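NADH dehydrogenase, putative (Plasmodium falciparum, PDB 5JWC) is a type II NADH dehydrogenase that binds FAD and probably passes electrons from NADH to ubiquinone, and is the target of the antimalarial inhibitor RYL-552. Local coordinates at residues 388-393 and 453-458; 382-387 and 415-420; 207-212 and 461-466. All blocks are in the same frame, centred on the assembly; numbering follows the deposited sequence.

From the N terminus, the first segment met is 207-212, on helix 198-218; interaction 3 closes with strand 460-465 some 250 residues later, so the other two contacts fall within its span. Next comes 382-387, in the loop after helix 376-380, which interaction 2 joins to the end of helix 403-416. Directly behind it, 388-393 reaches on to 453-458 in interaction 1, so interactions 1 and 2 cross along the chain. They also touch in space, their centres about 8 Å apart; interaction 2 stays within the insertion region, and interaction 1 ties it to the approach to strand 460-465. Interaction 3 lies well away, its centre about 33 Å from that of interaction 1.

Interaction 1: residues 388-393 and 453-458; sequences ISKWDY and FIEKWK
Lys390 lays the last two atoms of its side chain, CE and NZ, over the carboxylate of Glu455. The two side chains run at about a right angle to one another, and the ammonium comes from above the carboxylate plane, 42° out of it, to form a salt bridge. Lys390 NZ to Glu455 OE2, at 2.5 Å, is very short and its exact length doubtful. The lysine methylene packs close too, Lys390 CE lying 3.4 Å from Glu455 OE2. A bend in each side chain makes the meeting possible: Lys390 folds at chi2 (-69°) and then runs out extended, while Glu455 folds at chi2 (-87°) and swings its carboxylate back to the lysine. The same ammonium also donates to the backbone O of Lys418, so two acceptors fix it.

This is a surface contact between two loops. Residues 388-393 belong to the helical insertion of PfNDH2, and 453-458 form the irregular run that leads into strand 460-465; at its far end Lys458 touches a bound Triton X-100 fragment. Beside the salt bridge the link is made by water. One water sits 2.7 Å from Ser389 OG and donates to Glu455 O at 2.8 Å. A second donates to the same carbonyl, also at 2.8 Å, but reaches Ser389 OG through a weak bond of 3.5 Å. The hydroxyl is further hydrogen-bonded to Ser387 OG. In the conformer given, Ile454 CG2 comes to 4.1 Å from Ser389 OG, a tentative contact because a second conformer exists; its side chain also touches Pro384 and Thr380.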
loop_
_atom_site.group_PDB
_atom_site.type_symbol
_atom_site.label_atom_id
_atom_site.label_comp_id
_atom_site.label_asym_id
_atom_site.label_seq_id
_atom_site.Cartn_x
_atom_site.Cartn_y
_atom_site.Cartn_z
ATOM N N ILE A 388 3.995 45.413 8.120
ATOM C CA ILE A 388 5.451 45.512 8.100
ATOM C C ILE A 388 6.069 44.269 7.444
ATOM O O ILE A 388 7.213 44.302 7.014
ATOM C CB ILE A 388 6.030 45.692 9.517
ATOM C CG1 ILE A 388 5.583 44.554 10.434
ATOM C CG2 ILE A 388 5.597 47.027 10.116
ATOM C CD1 ILE A 388 6.312 44.547 11.775
ATOM N N SER A 389 5.297 43.184 7.353
ATOM C CA SER A 389 5.732 41.997 6.625
ATOM C C SER A 389 5.534 42.158 5.114
ATOM O O SER A 389 6.006 41.335 4.342
ATOM C CB SER A 389 4.977 40.743 7.118
ATOM O OG SER A 389 3.587 40.801 6.800
ATOM N N LYS A 390 4.818 43.203 4.693
ATOM C CA LYS A 390 4.495 43.390 3.274
ATOM C C LYS A 390 5.133 44.642 2.669
ATOM O O LYS A 390 5.290 44.736 1.451
ATOM C CB LYS A 390 2.972 43.476 3.075
ATOM C CG LYS A 390 2.192 42.179 3.364
ATOM C CD LYS A 390 2.482 41.119 2.329
ATOM C CE LYS A 390 1.740 39.827 2.694
ATOM N NZ LYS A 390 2.227 38.680 1.874
ATOM N N TRP A 391 5.440 45.616 3.519
ATOM C CA TRP A 391 6.012 46.885 3.084
ATOM C C TRP A 391 7.192 47.227 3.976
ATOM O O TRP A 391 7.071 47.252 5.204
ATOM C CB TRP A 391 4.965 48.006 3.133
ATOM C CG TRP A 391 5.471 49.368 2.691
ATOM C CD1 TRP A 391 5.700 50.456 3.485
ATOM C CD2 TRP A 391 5.799 49.778 1.359
ATOM N NE1 TRP A 391 6.133 51.516 2.730
ATOM C CE2 TRP A 391 6.210 51.116 1.417
ATOM C CE3 TRP A 391 5.767 49.134 0.115
ATOM C CZ2 TRP A 391 6.599 51.831 0.290
ATOM C CZ3 TRP A 391 6.159 49.838 -1.002
ATOM C CH2 TRP A 391 6.566 51.182 -0.907
ATOM N N ASP A 392 8.337 47.477 3.356
ATOM C CA ASP A 392 9.527 47.857 4.112
ATOM C C ASP A 392 9.507 49.366 4.365
ATOM O O ASP A 392 9.913 50.145 3.500
ATOM C CB ASP A 392 10.790 47.463 3.352
ATOM C CG ASP A 392 12.036 47.484 4.223
ATOM O OD1 ASP A 392 12.018 48.105 5.310
ATOM O OD2 ASP A 392 13.039 46.859 3.815
ATOM N N TYR A 393 9.050 49.769 5.546
ATOM C CA TYR A 393 8.962 51.191 5.887
ATOM C C TYR A 393 10.331 51.871 5.997
ATOM O O TYR A 393 10.470 53.035 5.627
ATOM C CB TYR A 393 8.187 51.381 7.190
ATOM C CG TYR A 393 6.699 51.149 7.051
ATOM C CD1 TYR A 393 5.833 52.206 6.802
ATOM C CD2 TYR A 393 6.166 49.866 7.145
ATOM C CE1 TYR A 393 4.474 52.004 6.675
ATOM C CE2 TYR A 393 4.805 49.645 7.014
ATOM C CZ TYR A 393 3.963 50.719 6.782
ATOM O OH TYR A 393 2.615 50.522 6.645
ATOM N N PHE A 453 -6.984 39.303 5.977
ATOM C CA PHE A 453 -6.056 38.208 6.215
ATOM C C PHE A 453 -4.599 38.632 6.022
ATOM O O PHE A 453 -4.226 39.153 4.975
ATOM C CB PHE A 453 -6.341 37.019 5.301
ATOM C CG PHE A 453 -5.306 35.931 5.425
ATOM C CD1 PHE A 453 -5.236 35.163 6.583
ATOM C CD2 PHE A 453 -4.372 35.714 4.419
ATOM C CE1 PHE A 453 -4.268 34.167 6.723
ATOM C CE2 PHE A 453 -3.392 34.733 4.556
ATOM C CZ PHE A 453 -3.341 33.961 5.705
ATOM N N ILE A 454 -3.782 38.405 7.047
ATOM C CA ILE A 454 -2.340 38.629 6.945
ATOM C C ILE A 454 -1.590 37.393 7.429
ATOM O O ILE A 454 -1.710 37.011 8.588
ATOM C CB ILE A 454 -1.890 39.844 7.766
ATOM C CG1 ILE A 454 -2.555 41.108 7.244
ATOM C CG2 ILE A 454 -0.371 39.998 7.705
ATOM C CD1 ILE A 454 -2.479 42.236 8.222
ATOM N N GLU A 455 -0.822 36.767 6.545
ATOM C CA GLU A 455 -0.143 35.522 6.904
ATOM C C GLU A 455 1.125 35.767 7.716
ATOM O O GLU A 455 1.683 36.864 7.705
ATOM C CB GLU A 455 0.199 34.712 5.649
ATOM C CG GLU A 455 1.345 35.296 4.815
ATOM C CD GLU A 455 0.867 36.328 3.790
ATOM O OE1 GLU A 455 -0.120 37.049 4.065
ATOM O OE2 GLU A 455 1.477 36.415 2.701
ATOM N N LYS A 456 1.571 34.737 8.423
ATOM C CA LYS A 456 2.801 34.816 9.191
ATOM C C LYS A 456 3.809 33.766 8.718
ATOM O O LYS A 456 3.538 32.559 8.726
ATOM C CB LYS A 456 2.509 34.646 10.681
ATOM C CG LYS A 456 3.773 34.534 11.537
ATOM C CD LYS A 456 3.488 34.696 13.030
ATOM C CE LYS A 456 4.737 34.417 13.878
ATOM N NZ LYS A 456 5.420 35.672 14.315
ATOM N N TRP A 457 4.979 34.227 8.302
ATOM C CA TRP A 457 5.994 33.287 7.847
ATOM C C TRP A 457 6.646 32.576 9.037
ATOM O O TRP A 457 7.105 33.215 9.982
ATOM C CB TRP A 457 7.051 33.995 7.009
ATOM C CG TRP A 457 8.100 33.044 6.515
ATOM C CD1 TRP A 457 7.905 31.926 5.746
ATOM C CD2 TRP A 457 9.502 33.132 6.755
ATOM N NE1 TRP A 457 9.111 31.303 5.504
ATOM C CE2 TRP A 457 10.109 32.032 6.105
ATOM C CE3 TRP A 457 10.309 34.031 7.451
ATOM C CZ2 TRP A 457 11.486 31.813 6.135
ATOM C CZ3 TRP A 457 11.676 33.813 7.488
ATOM C CH2 TRP A 457 12.253 32.715 6.831
ATOM N N LYS A 458 6.682 31.251 8.990
ATOM C CA LYS A 458 7.208 30.479 10.116
ATOM C C LYS A 458 8.546 29.822 9.779
ATOM O O LYS A 458 9.173 29.206 10.626
ATOM C CB LYS A 458 6.207 29.405 10.537
ATOM C CG LYS A 458 4.765 29.902 10.711
ATOM C CD LYS A 458 4.551 30.500 12.086
ATOM C CE LYS A 458 3.093 30.903 12.303
ATOM N NZ LYS A 458 2.153 29.756 12.085
HETATM O O HOH W 1 2.809 38.408 5.699
HETATM O O HOH W 2 3.055 38.623 9.469
#

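Interaction 2: residues 382-387 and 415-420; sequences TFPQLS and KNYKSP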
loop_
_atom_site.group_PDB
_atom_site.type_symbol
_atom_site.label_atom_id
_atom_site.label_comp_id
_atom_site.label_asym_id
_atom_site.label_seq_id
_atom_site.Cartn_x
_atom_site.Cartn_y
_atom_site.Cartn_z
ATOM N N THR A 382 -7.564 46.667 7.779
ATOM C CA THR A 382 -8.248 46.892 6.514
ATOM C C THR A 382 -7.361 46.621 5.303
ATOM O O THR A 382 -7.813 46.065 4.299
ATOM C CB THR A 382 -8.768 48.350 6.410
ATOM O OG1 THR A 382 -9.710 48.609 7.458
ATOM C CG2 THR A 382 -9.426 48.576 5.082
ATOM N N PHE A 383 -6.099 47.031 5.379
ATOM C CA PHE A 383 -5.211 46.937 4.222
ATOM C C PHE A 383 -3.998 46.055 4.551
ATOM O O PHE A 383 -3.069 46.515 5.207
ATOM C CB PHE A 383 -4.722 48.329 3.789
ATOM C CG PHE A 383 -5.819 49.322 3.497
ATOM C CD1 PHE A 383 -6.405 49.386 2.240
ATOM C CD2 PHE A 383 -6.222 50.232 4.467
ATOM C CE1 PHE A 383 -7.393 50.328 1.966
ATOM C CE2 PHE A 383 -7.217 51.171 4.202
ATOM C CZ PHE A 383 -7.802 51.213 2.953
ATOM N N PRO A 384 -4.002 44.785 4.106
ATOM C CA PRO A 384 -2.870 43.926 4.502
ATOM C C PRO A 384 -1.536 44.399 3.908
ATOM O O PRO A 384 -0.474 44.091 4.451
ATOM C CB PRO A 384 -3.260 42.546 3.947
ATOM C CG PRO A 384 -4.167 42.843 2.800
ATOM C CD PRO A 384 -4.954 44.081 3.228
ATOM N N GLN A 385 -1.589 45.145 2.809
ATOM C CA GLN A 385 -0.369 45.600 2.157
ATOM C C GLN A 385 0.413 46.638 3.000
ATOM O O GLN A 385 1.562 46.930 2.703
ATOM C CB GLN A 385 -0.675 46.141 0.748
ATOM C CG GLN A 385 -1.592 47.344 0.673
ATOM C CD GLN A 385 -3.061 46.965 0.604
ATOM O OE1 GLN A 385 -3.552 46.185 1.420
ATOM N NE2 GLN A 385 -3.773 47.535 -0.362
ATOM N N LEU A 386 -0.190 47.153 4.067
ATOM C CA LEU A 386 0.501 48.064 4.985
ATOM C C LEU A 386 1.269 47.341 6.059
ATOM O O LEU A 386 1.956 47.972 6.873
ATOM C CB LEU A 386 -0.494 49.022 5.668
ATOM C CG LEU A 386 -1.074 50.126 4.803
ATOM C CD1 LEU A 386 -2.107 50.930 5.592
ATOM C CD2 LEU A 386 0.044 51.030 4.332
ATOM N N SER A 387 1.113 46.022 6.102
ATOM C CA SER A 387 1.804 45.215 7.091
ATOM C C SER A 387 3.314 45.403 6.980
ATOM O O SER A 387 3.858 45.530 5.874
ATOM C CB SER A 387 1.450 43.734 6.915
ATOM O OG SER A 387 2.197 42.922 7.801
ATOM N N LYS A 415 0.822 48.493 -5.258
ATOM C CA LYS A 415 1.514 47.818 -6.339
ATOM C C LYS A 415 2.506 46.766 -5.818
ATOM O O LYS A 415 2.696 45.720 -6.436
ATOM C CB LYS A 415 2.208 48.883 -7.193
ATOM C CG LYS A 415 2.839 48.426 -8.467
ATOM C CD LYS A 415 3.263 49.668 -9.260
ATOM C CE LYS A 415 4.226 49.334 -10.383
ATOM N NZ LYS A 415 5.529 48.868 -9.835
ATOM N N ASN A 416 3.110 47.044 -4.665
ATOM C CA ASN A 416 4.106 46.166 -4.058
ATOM C C ASN A 416 3.541 44.897 -3.380
ATOM O O ASN A 416 4.272 43.927 -3.148
ATOM C CB ASN A 416 4.899 46.970 -3.031
ATOM C CG ASN A 416 5.939 46.149 -2.327
ATOM O OD1 ASN A 416 5.824 45.862 -1.127
ATOM N ND2 ASN A 416 6.960 45.746 -3.062
ATOM N N TYR A 417 2.245 44.904 -3.071
ATOM C CA TYR A 417 1.639 43.797 -2.319
ATOM C C TYR A 417 1.846 42.450 -3.006
ATOM O O TYR A 417 1.576 42.296 -4.188
ATOM C CB TYR A 417 0.138 44.016 -2.123
ATOM C CG TYR A 417 -0.536 42.826 -1.455
ATOM C CD1 TYR A 417 -0.405 42.612 -0.085
ATOM C CD2 TYR A 417 -1.273 41.908 -2.197
ATOM C CE1 TYR A 417 -1.011 41.514 0.537
ATOM C CE2 TYR A 417 -1.884 40.803 -1.582
ATOM C CZ TYR A 417 -1.747 40.627 -0.215
ATOM O OH TYR A 417 -2.324 39.546 0.416
ATOM N N LYS A 418 2.341 41.474 -2.258
ATOM C CA LYS A 418 2.463 40.121 -2.795
ATOM C C LYS A 418 1.465 39.221 -2.087
ATOM O O LYS A 418 1.360 39.216 -0.849
ATOM C CB LYS A 418 3.903 39.606 -2.682
ATOM C CG LYS A 418 4.860 40.447 -3.546
ATOM C CD LYS A 418 6.327 40.252 -3.224
ATOM C CE LYS A 418 7.165 41.232 -4.067
ATOM N NZ LYS A 418 6.735 42.665 -3.865
ATOM N N SER A 419 0.687 38.510 -2.891
ATOM C CA SER A 419 -0.274 37.539 -2.386
ATOM C C SER A 419 0.462 36.451 -1.591
ATOM O O SER A 419 1.647 36.207 -1.828
ATOM C CB SER A 419 -1.051 36.934 -3.568
ATOM O OG SER A 419 -2.252 36.310 -3.161
ATOM N N PRO A 420 -0.234 35.784 -0.649
ATOM C CA PRO A 420 0.442 34.693 0.064
ATOM C C PRO A 420 1.007 33.656 -0.922
ATOM O O PRO A 420 0.357 33.290 -1.902
ATOM C CB PRO A 420 -0.675 34.086 0.929
ATOM C CG PRO A 420 -1.648 35.266 1.136
ATOM C CD PRO A 420 -1.599 36.029 -0.150
#
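Tyr417 carries its CG opposite the backbone N (chi1 175°), which brings the ring against Pro384 and Gln385, at a slant. Gln385 has its CG tucked between backbone N and carbonyl carbon (chi1 62°), and a bend at chi2 turns the amide off to another side, leaving the CB methylene to meet the tyrosine. Gln385 CB lies 3.6 Å from Tyr417 CD1 and 3.7 Å from Tyr417 CB. Further along the ring, Pro384 CG packs at 4.1 Å from Tyr417 CE1.

Pro384 and Gln385 sit in a short 3-10 segment, 384-386, closed by Ser387 N donating to Pro384 O at 3.0 Å. Tyr417 lies just past helix 403-416, so the contact joins the loop after helix 376-380 to the chain leaving helix 403-416, both largely within the helical insertion; strand 344-346 adds Ile346 against the tyrosine.

No hydrogen bond spans the two segments: the contact is carbon against carbon. The glutamine meets the ring through CB and CA, while its amide nitrogen NE2 is bonded to Asp414 OD1 and Lys349 O, so its polar and apolar parts serve different neighbours.

Interaction 3: residues 207-212 and 461-466; sequences FADFIN and LAYIGN. With 4W0 (5-fluoro-3-methyl-2-{4-[4-(trifluoromethoxy)benzyl]phenyl}quinolin-4(1H)-one), chain M.
Asp209, on helix 198-218, grips residues 463-466 by hydrogen bonds from both carboxylate oxygens. OD1 accepts the backbone N of Asn466 on its syn lone pair, at 2.9 Å and nearly straight (164°). OD2 accepts the hydroxyl of Tyr463, lying at the edge of that ring and in its plane, with ring and carboxylate planes 70° apart. Tyr463 OH to Asp209 OD2, 2.4 Å, is very short and its exact value doubtful. The hydroxyl is also hydrogen-bonded to His467 N.

Packing comes next. With CG opposite its backbone N (chi1 180°), Tyr463 sends its ring straight out towards the helix, sandwiched between Gly465 N on one face and the inhibitor on the other. The fused quinolone ring lies nearly parallel to it, 4W0 C2 standing 3.5 Å above the plane over the ring centre. Beyond the quinolone, Asp209 CB backs the linking phenyl ring, and Asn212 CB comes to 3.5 Å from 4W0 C19 on the trifluoromethoxyphenyl ring. Asn466 OD1 sits 2.7 Å from 4W0 F2, a tight approach of two electronegative atoms rather than a bond.

The contact thus joins helix 198-218 to the C-terminal sheet, and lines one of the inhibitor sites. Bonds to Asp209 and His467 hold the tyrosine by its hydroxyl, which should limit swinging of its ring and keep one flat aromatic face turned to the quinolone.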
loop_
_atom_site.group_PDB
_atom_site.type_symbol
_atom_site.label_atom_id
_atom_site.label_comp_id
_atom_site.label_asym_id
_atom_site.label_seq_id
_atom_site.Cartn_x
_atom_site.Cartn_y
_atom_site.Cartn_z
ATOM N N PHE A 207 16.296 9.295 -2.411
ATOM C CA PHE A 207 16.831 8.253 -3.274
ATOM C C PHE A 207 18.324 8.027 -3.071
ATOM O O PHE A 207 18.766 6.880 -3.080
ATOM C CB PHE A 207 16.538 8.557 -4.739
ATOM C CG PHE A 207 15.210 8.022 -5.178
ATOM C CD1 PHE A 207 14.962 6.660 -5.122
ATOM C CD2 PHE A 207 14.190 8.874 -5.579
ATOM C CE1 PHE A 207 13.719 6.140 -5.506
ATOM C CE2 PHE A 207 12.967 8.376 -5.962
ATOM C CZ PHE A 207 12.724 7.002 -5.932
ATOM N N ALA A 208 19.094 9.101 -2.870
ATOM C CA ALA A 208 20.531 8.938 -2.649
ATOM C C ALA A 208 20.783 8.121 -1.392
ATOM O O ALA A 208 21.642 7.234 -1.395
ATOM C CB ALA A 208 21.243 10.309 -2.559
ATOM N N ASP A 209 20.033 8.402 -0.325
ATOM C CA ASP A 209 20.160 7.634 0.915
ATOM C C ASP A 209 19.763 6.165 0.708
ATOM O O ASP A 209 20.482 5.251 1.114
ATOM C CB ASP A 209 19.299 8.217 2.027
ATOM C CG ASP A 209 19.802 9.571 2.537
ATOM O OD1 ASP A 209 20.924 10.010 2.186
ATOM O OD2 ASP A 209 19.045 10.194 3.310
ATOM N N PHE A 210 18.606 5.959 0.093
ATOM C CA PHE A 210 18.106 4.615 -0.205
ATOM C C PHE A 210 19.170 3.810 -0.999
ATOM O O PHE A 210 19.542 2.688 -0.622
ATOM C CB PHE A 210 16.785 4.729 -0.977
ATOM C CG PHE A 210 16.026 3.436 -1.108
ATOM C CD1 PHE A 210 16.224 2.401 -0.218
ATOM C CD2 PHE A 210 15.100 3.265 -2.125
ATOM C CE1 PHE A 210 15.515 1.199 -0.338
ATOM C CE2 PHE A 210 14.398 2.066 -2.255
ATOM C CZ PHE A 210 14.613 1.033 -1.353
ATOM N N ILE A 211 19.658 4.405 -2.082
ATOM C CA ILE A 211 20.688 3.809 -2.935
ATOM C C ILE A 211 21.977 3.468 -2.168
ATOM O O ILE A 211 22.524 2.357 -2.301
ATOM C CB ILE A 211 20.987 4.750 -4.128
ATOM C CG1 ILE A 211 19.764 4.773 -5.054
ATOM C CG2 ILE A 211 22.212 4.300 -4.919
ATOM C CD1 ILE A 211 19.730 5.928 -6.041
ATOM N N ASN A 212 22.430 4.405 -1.338
ATOM C CA ASN A 212 23.641 4.206 -0.552
ATOM C C ASN A 212 23.495 3.247 0.612
ATOM O O ASN A 212 24.490 2.797 1.156
ATOM C CB ASN A 212 24.147 5.543 -0.020
ATOM C CG ASN A 212 24.943 6.301 -1.053
ATOM O OD1 ASN A 212 25.644 5.697 -1.858
ATOM N ND2 ASN A 212 24.825 7.620 -1.054
ATOM N N LEU A 461 12.016 24.202 5.900
ATOM C CA LEU A 461 12.890 23.106 6.263
ATOM C C LEU A 461 13.109 22.235 5.044
ATOM O O LEU A 461 12.182 22.023 4.263
ATOM C CB LEU A 461 12.246 22.237 7.357
ATOM C CG LEU A 461 12.862 22.219 8.736
ATOM C CD1 LEU A 461 12.503 23.589 9.312
ATOM C CD2 LEU A 461 12.250 21.128 9.581
ATOM N N ALA A 462 14.302 21.668 4.913
ATOM C CA ALA A 462 14.530 20.693 3.850
ATOM C C ALA A 462 15.535 19.624 4.256
ATOM O O ALA A 462 16.560 19.926 4.871
ATOM C CB ALA A 462 14.990 21.398 2.577
ATOM N N TYR A 463 15.242 18.369 3.919
ATOM C CA TYR A 463 16.203 17.285 4.094
ATOM C C TYR A 463 17.057 17.145 2.833
ATOM O O TYR A 463 16.519 17.058 1.722
ATOM C CB TYR A 463 15.502 15.958 4.413
ATOM C CG TYR A 463 16.506 14.839 4.582
ATOM C CD1 TYR A 463 17.342 14.799 5.692
ATOM C CD2 TYR A 463 16.642 13.844 3.622
ATOM C CE1 TYR A 463 18.279 13.791 5.855
ATOM C CE2 TYR A 463 17.591 12.829 3.766
ATOM C CZ TYR A 463 18.400 12.811 4.889
ATOM O OH TYR A 463 19.342 11.827 5.067
ATOM N N ILE A 464 18.385 17.149 2.979
ATOM C CA ILE A 464 19.246 17.192 1.789
ATOM C C ILE A 464 20.237 16.022 1.691
ATOM O O ILE A 464 21.196 16.062 0.903
ATOM C CB ILE A 464 20.034 18.542 1.695
ATOM C CG1 ILE A 464 21.076 18.671 2.811
ATOM C CG2 ILE A 464 19.067 19.752 1.696
ATOM C CD1 ILE A 464 22.046 19.826 2.588
ATOM N N GLY A 465 19.989 14.973 2.468
ATOM C CA GLY A 465 20.730 13.735 2.316
ATOM C C GLY A 465 21.800 13.522 3.373
ATOM O O GLY A 465 22.369 14.479 3.917
ATOM N N ASN A 466 22.063 12.252 3.657
ATOM C CA ASN A 466 23.123 11.850 4.576
ATOM C C ASN A 466 23.026 12.545 5.927
ATOM O O ASN A 466 24.014 13.099 6.416
ATOM C CB ASN A 466 24.500 12.116 3.952
ATOM C CG ASN A 466 25.629 11.423 4.716
ATOM O OD1 ASN A 466 25.449 10.324 5.238
ATOM N ND2 ASN A 466 26.780 12.077 4.803
HETATM C C1 4W0 M . 14.107 12.645 6.501
HETATM C C2 4W0 M . 15.017 11.667 6.066
HETATM C C3 4W0 M . 15.973 11.146 6.954
HETATM C C4 4W0 M . 16.040 11.595 8.286
HETATM C C5 4W0 M . 15.131 12.568 8.722
HETATM C C6 4W0 M . 14.170 13.091 7.845
HETATM O O1 4W0 M . 26.647 6.641 2.963
HETATM C C7 4W0 M . 17.067 11.027 9.228
HETATM C C8 4W0 M . 18.010 10.027 8.756
HETATM C C9 4W0 M . 17.929 9.565 7.352
HETATM C C10 4W0 M . 18.864 8.556 6.723
HETATM C C11 4W0 M . 20.229 8.830 6.624
HETATM C C12 4W0 M . 21.097 7.937 6.007
HETATM C C13 4W0 M . 20.559 6.788 5.470
HETATM C C14 4W0 M . 19.219 6.527 5.533
HETATM C C15 4W0 M . 18.356 7.410 6.146
HETATM O O2 4W0 M . 17.122 11.402 10.379
HETATM N N 4W0 M . 16.935 10.121 6.473
HETATM C C16 4W0 M . 21.352 5.721 4.775
HETATM C C17 4W0 M . 22.744 6.014 4.287
HETATM C C18 4W0 M . 22.996 7.083 3.437
HETATM C C19 4W0 M . 24.302 7.299 3.000
HETATM C C20 4W0 M . 25.322 6.426 3.393
HETATM C C21 4W0 M . 25.057 5.350 4.234
HETATM C C22 4W0 M . 23.763 5.143 4.672
HETATM C C23 4W0 M . 19.033 9.470 9.719
HETATM F F1 4W0 M . 15.183 12.993 9.986
HETATM C C24 4W0 M . 27.411 7.527 3.744
HETATM F F2 4W0 M . 26.866 8.742 3.650
HETATM F F3 4W0 M . 28.668 7.572 3.271
HETATM F F4 4W0 M . 27.402 7.102 5.016
#